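Local coordinates for tyrosine specific protein phosphatase (Trypanosoma cruzi, PDB 4AZ1), which probably removes phosphate groups from phosphotyrosine residues of other proteins, at residues A[27-32]-A[262-267]. Sequence-based numbering, arbitrary orientation.
Sequences LLLRQE and AMRRQR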
ATOM      1  N   LEU A  27     -25.197   7.053  28.094  1.00 38.12           N
ATOM      2  CA  LEU A  27     -25.784   5.729  28.243  1.00 40.20           C
ATOM      3  C   LEU A  27     -25.208   4.745  27.218  1.00 41.93           C
ATOM      4  O   LEU A  27     -24.953   3.581  27.540  1.00 46.76           O
ATOM      5  CB  LEU A  27     -27.308   5.819  28.146  1.00 44.71           C
ATOM      6  CG  LEU A  27     -28.134   4.546  28.282  1.00 48.02           C
ATOM      7  CD1 LEU A  27     -27.957   3.936  29.676  1.00 55.67           C
ATOM      8  CD2 LEU A  27     -29.603   4.858  28.008  1.00 49.83           C
ATOM      9  N   LEU A  28     -24.967   5.208  25.998  1.00 40.44           N
ATOM     10  CA  LEU A  28     -24.320   4.353  25.000  1.00 48.52           C
ATOM     11  C   LEU A  28     -22.908   3.938  25.425  1.00 45.44           C
ATOM     12  O   LEU A  28     -22.543   2.771  25.306  1.00 43.89           O
ATOM     13  CB  LEU A  28     -24.253   5.043  23.637  1.00 45.09           C
ATOM     14  CG  LEU A  28     -25.548   5.192  22.843  1.00 48.16           C
ATOM     15  CD1 LEU A  28     -25.343   6.186  21.713  1.00 40.26           C
ATOM     16  CD2 LEU A  28     -26.005   3.851  22.285  1.00 41.11           C
ATOM     17  N   LEU A  29     -22.112   4.891  25.906  1.00 42.30           N
ATOM     18  CA  LEU A  29     -20.760   4.575  26.375  1.00 39.51           C
ATOM     19  C   LEU A  29     -20.855   3.612  27.547  1.00 51.18           C
ATOM     20  O   LEU A  29     -20.082   2.661  27.651  1.00 46.26           O
ATOM     21  CB  LEU A  29     -20.029   5.841  26.816  1.00 43.62           C
ATOM     22  CG  LEU A  29     -19.774   6.903  25.750  1.00 44.78           C
ATOM     23  CD1 LEU A  29     -18.957   8.036  26.347  1.00 46.29           C
ATOM     24  CD2 LEU A  29     -19.047   6.276  24.578  1.00 40.35           C
ATOM     25  N   ARG A  30     -21.827   3.871  28.416  1.00 52.32           N
ATOM     26  CA  ARG A  30     -22.097   3.040  29.591  1.00 62.70           C
ATOM     27  C   ARG A  30     -22.273   1.555  29.228  1.00 55.36           C
ATOM     28  O   ARG A  30     -21.984   0.681  30.039  1.00 54.83           O
ATOM     29  CB  ARG A  30     -23.321   3.608  30.336  1.00 61.38           C
ATOM     30  CG  ARG A  30     -24.017   2.697  31.333  1.00 62.45           C
ATOM     31  CD  ARG A  30     -23.326   2.690  32.682  1.00 76.85           C
ATOM     32  NE  ARG A  30     -24.130   2.021  33.707  1.00 84.79           N
ATOM     33  CZ  ARG A  30     -24.275   0.704  33.797  1.00 91.23           C
ATOM     34  NH1 ARG A  30     -23.677  -0.092  32.915  1.00 89.39           N
ATOM     35  NH2 ARG A  30     -25.022   0.180  34.763  1.00 98.53           N
ATOM     36  N   GLN A  31     -22.695   1.277  27.993  1.00 52.86           N
ATOM     37  CA  GLN A  31     -22.951  -0.099  27.562  1.00 55.75           C
ATOM     38  C   GLN A  31     -21.720  -0.788  27.000  1.00 57.58           C
ATOM     39  O   GLN A  31     -21.771  -1.983  26.675  1.00 59.22           O
ATOM     40  CB  GLN A  31     -24.043  -0.128  26.495  1.00 60.40           C
ATOM     41  CG  GLN A  31     -25.404  -0.513  27.017  1.00 81.21           C
ATOM     42  CD  GLN A  31     -26.098   0.629  27.715  1.00 86.60           C
ATOM     43  OE1 GLN A  31     -26.772   1.436  27.078  1.00 94.61           O
ATOM     44  NE2 GLN A  31     -25.938   0.706  29.031  1.00 83.43           N
ATOM     45  N   GLU A  32     -20.626  -0.042  26.857  1.00 44.13           N
ATOM     46  CA  GLU A  32     -19.413  -0.610  26.271  1.00 50.31           C
ATOM     47  C   GLU A  32     -18.814  -1.755  27.107  1.00 54.73           C
ATOM     48  O   GLU A  32     -18.590  -1.615  28.323  1.00 54.14           O
ATOM     49  CB  GLU A  32     -18.377   0.484  26.014  1.00 43.48           C
ATOM     50  CG  GLU A  32     -18.835   1.485  24.959  1.00 53.80           C
ATOM     51  CD  GLU A  32     -17.752   2.486  24.569  1.00 60.47           C
ATOM     52  OE1 GLU A  32     -16.718   2.572  25.279  1.00 59.51           O
ATOM     53  OE2 GLU A  32     -17.947   3.188  23.553  1.00 60.93           O
ATOM     54  N   ALA A 262     -27.559  -0.462  17.347  1.00 33.73           N
ATOM     55  CA  ALA A 262     -27.389  -1.574  16.406  1.00 42.10           C
ATOM     56  C   ALA A 262     -26.091  -1.477  15.591  1.00 40.15           C
ATOM     57  O   ALA A 262     -25.499  -2.497  15.235  1.00 45.51           O
ATOM     58  CB  ALA A 262     -28.594  -1.689  15.488  1.00 35.93           C
ATOM     59  N   MET A 263     -25.658  -0.260  15.277  1.00 43.98           N
ATOM     60  CA  MET A 263     -24.378  -0.091  14.602  1.00 40.59           C
ATOM     61  C   MET A 263     -23.253  -0.536  15.531  1.00 40.27           C
ATOM     62  O   MET A 263     -22.314  -1.206  15.106  1.00 39.07           O
ATOM     63  CB  MET A 263     -24.154   1.372  14.204  1.00 37.82           C
ATOM     64  CG  MET A 263     -24.997   1.857  13.039  1.00 42.67           C
ATOM     65  SD  MET A 263     -24.438   3.477  12.459  1.00 44.00           S
ATOM     66  CE  MET A 263     -24.531   4.431  13.986  1.00 35.48           C
ATOM     67  N   ARG A 264     -23.350  -0.145  16.799  1.00 38.90           N
ATOM     68  CA  ARG A 264     -22.338  -0.495  17.796  1.00 40.39           C
ATOM     69  C   ARG A 264     -22.156  -2.002  18.000  1.00 32.55           C
ATOM     70  O   ARG A 264     -21.055  -2.460  18.314  1.00 50.04           O
ATOM     71  CB  ARG A 264     -22.642   0.201  19.133  1.00 42.88           C
ATOM     72  CG  ARG A 264     -21.967   1.541  19.222  1.00 48.73           C
ATOM     73  CD  ARG A 264     -22.393   2.406  20.403  1.00 54.35           C
ATOM     74  NE  ARG A 264     -21.613   3.647  20.368  1.00 57.78           N
ATOM     75  CZ  ARG A 264     -20.608   3.926  21.190  1.00 51.04           C
ATOM     76  NH1 ARG A 264     -20.288   3.070  22.158  1.00 49.42           N
ATOM     77  NH2 ARG A 264     -19.938   5.070  21.064  1.00 49.40           N
ATOM     78  N   ARG A 265     -23.227  -2.771  17.820  1.00 40.65           N
ATOM     79  CA  ARG A 265     -23.130  -4.224  17.947  1.00 46.09           C
ATOM     80  C   ARG A 265     -22.351  -4.809  16.780  1.00 46.76           C
ATOM     81  O   ARG A 265     -21.856  -5.935  16.857  1.00 50.51           O
ATOM     82  CB  ARG A 265     -24.518  -4.879  17.991  1.00 51.42           C
ATOM     83  CG  ARG A 265     -25.292  -4.681  19.283  1.00 55.33           C
ATOM     84  CD  ARG A 265     -26.589  -5.511  19.289  1.00 63.66           C
ATOM     85  NE  ARG A 265     -27.649  -4.926  18.458  1.00 68.03           N
ATOM     86  CZ  ARG A 265     -28.549  -4.042  18.895  1.00 69.20           C
ATOM     87  NH1 ARG A 265     -28.530  -3.620  20.158  1.00 54.95           N
ATOM     88  NH2 ARG A 265     -29.475  -3.575  18.069  1.00 72.18           N
ATOM     89  N   GLN A 266     -22.254  -4.053  15.692  1.00 40.14           N
ATOM     90  CA  GLN A 266     -21.633  -4.582  14.479  1.00 44.53           C
ATOM     91  C   GLN A 266     -20.217  -4.045  14.276  1.00 40.13           C
ATOM     92  O   GLN A 266     -19.412  -4.643  13.569  1.00 41.21           O
ATOM     93  CB  GLN A 266     -22.512  -4.269  13.266  1.00 40.23           C
ATOM     94  CG  GLN A 266     -23.883  -4.940  13.279  1.00 51.39           C
ATOM     95  CD  GLN A 266     -24.750  -4.465  12.128  1.00 56.51           C
ATOM     96  OE1 GLN A 266     -24.561  -4.875  10.982  1.00 54.55           O
ATOM     97  NE2 GLN A 266     -25.695  -3.578  12.424  1.00 57.61           N
ATOM     98  N   ARG A 267     -19.926  -2.905  14.896  1.00 37.90           N
ATOM     99  CA  ARG A 267     -18.568  -2.354  14.918  1.00 38.32           C
ATOM    100  C   ARG A 267     -18.397  -1.559  16.208  1.00 39.40           C
ATOM    101  O   ARG A 267     -18.967  -0.477  16.363  1.00 38.42           O
ATOM    102  CB  ARG A 267     -18.306  -1.449  13.705  1.00 31.16           C
ATOM    103  CG  ARG A 267     -16.886  -0.850  13.656  1.00 33.14           C
ATOM    104  CD  ARG A 267     -16.578  -0.286  12.267  1.00 31.95           C
ATOM    105  NE  ARG A 267     -15.342   0.506  12.212  1.00 30.99           N
ATOM    106  CZ  ARG A 267     -14.129   0.012  11.968  1.00 35.47           C
ATOM    107  NH1 ARG A 267     -13.965  -1.297  11.780  1.00 35.69           N
ATOM    108  NH2 ARG A 267     -13.073   0.829  11.932  1.00 32.10           N
TER
HETATM  109  O   HOH W   1     -22.477   0.989  23.547  1.00 56.02           O
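Glu32 and Arg264 form a salt bridge between the loop that follows helix 14-30 and the last turns of helix 255-266. Its bond is single and short, Arg264 NH1 to Glu32 OE2 at 2.7 Å, with an N-H...O angle of 160°. The acceptor lies close to the guanidinium plane, and OE2 accepts the N-H on its anti lone pair, the one turned away from OE1. Carboxylate and guanidinium planes differ by only 18°; the carboxylate approaches at the guanidinium edge and is held through NH1 alone of the two terminal nitrogens. CG of Glu32 sits at the same guanidinium edge, 3.5 Å from Arg264 NH1. The arginine reaches across because its chain is extended from CG to NE.

A water lies beside the bridge, near Leu28 O, at a separation too short to be relied on. Arg264 NH1 is thus held by the carboxylate and at most weakly by this water. Elsewhere on the same group, NH2 donates to Val271 O and NE makes a weak bond to Met270 O; these bonds probably help fix the rotation of the guanidinium.

Apolar contact comes from two leucines. Leu28 lays CB over one guanidinium face, while its CD2 comes 4.3 Å from CD of Arg264; the same side chain also packs on Tyr257, Val260 and Ser261. Leu29 starts out pointing away from the other helix, but its CD2 comes round to 3.8 Å from Arg264 NH2.

With 166 Å² buried and backbones well apart, Leu28 CA to Arg264 CA being 8.9 Å, one long arginine does most of the spanning. A salt bridge with leucine packing thus joins the end of the N-terminal helix 14-30 and the loop after it to helix 255-266 of the protein tyrosine phosphatase fold.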